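Local coordinates for protein phosphoribosylaminoimidazole carboxylase, ATPase subunit (Thermus thermophilus, PDB 3AW8) that probably catalyses the ATP-dependent carboxylation of 5-aminoimidazole ribonucleotide with bicarbonate to N5-carboxyaminoimidazole ribonucleotide in de novo purine biosynthesis, at residues W269-A274 against H322-G327. Sequence-based numbering, arbitrary orientation.
Sequences WTIEGA and HLHWYG
Glu272, in a short, weakly bonded helical turn, faces the strand holding His322 and His324 with no backbone atoms touching: the nearest CA atoms, of Glu272 and His322, are 8.0 Å apart, so side chains alone bridge the gap. The glutamate chain bends at chi2 (-95°), which brings its carboxylate to both histidines. Glu272 OE1 accepts a hydrogen bond from His324 NE2 at 3.2 Å through its syn lone pair. The bond is bent, 135° at the hydrogen, and the acceptor oxygen stands out of the plane of the His324 ring. Past His322 the glutamate slides in the opposite direction, its carboxylate plane 20° from that of the ring. Glu272 CG sits over the ring face in a CH-pi contact, 3.9 Å from the His322 centroid, while Glu272 OE2 comes within 3.4 Å of His322 CG. Ile271 adds a nonpolar touch, Ile271 CD1 to His324 CE1 at 3.8 Å, approaching that ring obliquely. The second subunit closes in here: its Glu275 O accepts a hydrogen bond from His322 NE2, and its Arg297 packs on Glu272 and His322. Away from the AMP pocket, this buried His-carboxylate pair ties helical turn 270-273, which follows strand 253-260 in the ATP-grasp region, to strand 321-325, outermost within this chain in the large antiparallel sheet.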
loop_
_atom_site.group_PDB
_atom_site.type_symbol
_atom_site.label_atom_id
_atom_site.label_comp_id
_atom_site.label_asym_id
_atom_site.label_seq_id
_atom_site.Cartn_x
_atom_site.Cartn_y
_atom_site.Cartn_z
ATOM N N TRP A 269 -0.857 -10.258 6.474
ATOM C CA TRP A 269 0.307 -10.588 5.647
ATOM C C TRP A 269 -0.000 -10.447 4.148
ATOM O O TRP A 269 0.917 -10.384 3.328
ATOM C CB TRP A 269 0.775 -12.017 5.916
ATOM C CG TRP A 269 -0.259 -13.043 5.569
ATOM C CD1 TRP A 269 -1.275 -13.484 6.369
ATOM C CD2 TRP A 269 -0.428 -13.698 4.308
ATOM N NE1 TRP A 269 -2.068 -14.371 5.682
ATOM C CE2 TRP A 269 -1.570 -14.521 4.414
ATOM C CE3 TRP A 269 0.271 -13.666 3.096
ATOM C CZ2 TRP A 269 -2.030 -15.311 3.352
ATOM C CZ3 TRP A 269 -0.190 -14.453 2.034
ATOM C CH2 TRP A 269 -1.330 -15.264 2.174
ATOM N N THR A 270 -1.285 -10.395 3.792
ATOM C CA THR A 270 -1.657 -10.291 2.389
ATOM C C THR A 270 -1.376 -8.928 1.770
ATOM O O THR A 270 -1.450 -8.772 0.544
ATOM C CB THR A 270 -3.150 -10.650 2.149
ATOM O OG1 THR A 270 -3.993 -9.664 2.750
ATOM C CG2 THR A 270 -3.475 -12.025 2.728
ATOM N N ILE A 271 -1.046 -7.939 2.601
ATOM C CA ILE A 271 -0.746 -6.613 2.071
ATOM C C ILE A 271 0.472 -6.674 1.146
ATOM O O ILE A 271 0.484 -6.051 0.097
ATOM C CB ILE A 271 -0.504 -5.589 3.198
ATOM C CG1 ILE A 271 -1.755 -5.480 4.074
ATOM C CG2 ILE A 271 -0.207 -4.219 2.602
ATOM C CD1 ILE A 271 -1.617 -4.492 5.207
ATOM N N GLU A 272 1.497 -7.426 1.531
ATOM C CA GLU A 272 2.673 -7.574 0.677
ATOM C C GLU A 272 2.939 -9.034 0.299
ATOM O O GLU A 272 3.598 -9.298 -0.702
ATOM C CB GLU A 272 3.913 -6.970 1.335
ATOM C CG GLU A 272 3.924 -7.092 2.824
ATOM C CD GLU A 272 3.374 -5.856 3.493
ATOM O OE1 GLU A 272 2.565 -5.999 4.433
ATOM O OE2 GLU A 272 3.760 -4.742 3.080
ATOM N N GLY A 273 2.401 -9.976 1.075
ATOM C CA GLY A 273 2.605 -11.390 0.790
ATOM C C GLY A 273 1.621 -12.103 -0.142
ATOM O O GLY A 273 1.741 -13.310 -0.362
ATOM N N ALA A 274 0.638 -11.385 -0.678
ATOM C CA ALA A 274 -0.330 -11.986 -1.594
ATOM C C ALA A 274 -0.517 -11.008 -2.746
ATOM O O ALA A 274 -0.282 -9.813 -2.585
ATOM C CB ALA A 274 -1.652 -12.238 -0.887
ATOM N N HIS A 322 8.245 -5.674 6.690
ATOM C CA HIS A 322 7.370 -4.535 6.405
ATOM C C HIS A 322 6.650 -4.106 7.671
ATOM O O HIS A 322 5.779 -4.813 8.181
ATOM C CB HIS A 322 6.361 -4.883 5.314
ATOM C CG HIS A 322 6.994 -5.232 4.004
ATOM N ND1 HIS A 322 7.367 -6.518 3.675
ATOM C CD2 HIS A 322 7.331 -4.461 2.944
ATOM C CE1 HIS A 322 7.902 -6.525 2.467
ATOM N NE2 HIS A 322 7.892 -5.289 2.001
ATOM N N LEU A 323 7.036 -2.947 8.184
ATOM C CA LEU A 323 6.450 -2.427 9.405
ATOM C C LEU A 323 5.086 -1.759 9.164
ATOM O O LEU A 323 4.857 -1.123 8.126
ATOM C CB LEU A 323 7.411 -1.423 10.044
ATOM C CG LEU A 323 6.912 -0.816 11.353
ATOM C CD1 LEU A 323 6.733 -1.933 12.365
ATOM C CD2 LEU A 323 7.887 0.247 11.866
ATOM N N HIS A 324 4.186 -1.911 10.131
ATOM C CA HIS A 324 2.860 -1.304 10.054
ATOM C C HIS A 324 2.502 -0.810 11.443
ATOM O O HIS A 324 2.176 -1.607 12.320
ATOM C CB HIS A 324 1.820 -2.322 9.578
ATOM C CG HIS A 324 1.867 -2.588 8.106
ATOM N ND1 HIS A 324 1.116 -1.873 7.194
ATOM C CD2 HIS A 324 2.610 -3.458 7.380
ATOM C CE1 HIS A 324 1.396 -2.291 5.972
ATOM N NE2 HIS A 324 2.301 -3.252 6.057
ATOM N N TRP A 325 2.597 0.498 11.651
ATOM C CA TRP A 325 2.267 1.084 12.937
ATOM C C TRP A 325 0.864 1.664 12.778
ATOM O O TRP A 325 0.620 2.462 11.877
ATOM C CB TRP A 325 3.276 2.181 13.297
ATOM C CG TRP A 325 3.132 2.637 14.710
ATOM C CD1 TRP A 325 2.722 3.869 15.147
ATOM C CD2 TRP A 325 3.298 1.830 15.881
ATOM N NE1 TRP A 325 2.617 3.872 16.518
ATOM C CE2 TRP A 325 2.964 2.632 16.993
ATOM C CE3 TRP A 325 3.689 0.499 16.097
ATOM C CZ2 TRP A 325 3.007 2.149 18.300
ATOM C CZ3 TRP A 325 3.729 0.017 17.400
ATOM C CH2 TRP A 325 3.387 0.842 18.484
ATOM N N TYR A 326 -0.064 1.275 13.642
ATOM C CA TYR A 326 -1.436 1.751 13.498
ATOM C C TYR A 326 -1.738 3.179 13.922
ATOM O O TYR A 326 -2.817 3.689 13.623
ATOM C CB TYR A 326 -2.397 0.794 14.209
ATOM C CG TYR A 326 -2.233 -0.644 13.776
ATOM C CD1 TYR A 326 -1.812 -0.962 12.479
ATOM C CD2 TYR A 326 -2.511 -1.691 14.653
ATOM C CE1 TYR A 326 -1.673 -2.279 12.074
ATOM C CE2 TYR A 326 -2.376 -3.008 14.257
ATOM C CZ TYR A 326 -1.957 -3.295 12.965
ATOM O OH TYR A 326 -1.846 -4.605 12.560
ATOM N N GLY A 327 -0.798 3.825 14.609
ATOM C CA GLY A 327 -1.029 5.189 15.050
ATOM C C GLY A 327 -1.812 5.277 16.349
ATOM O O GLY A 327 -2.197 6.359 16.773
#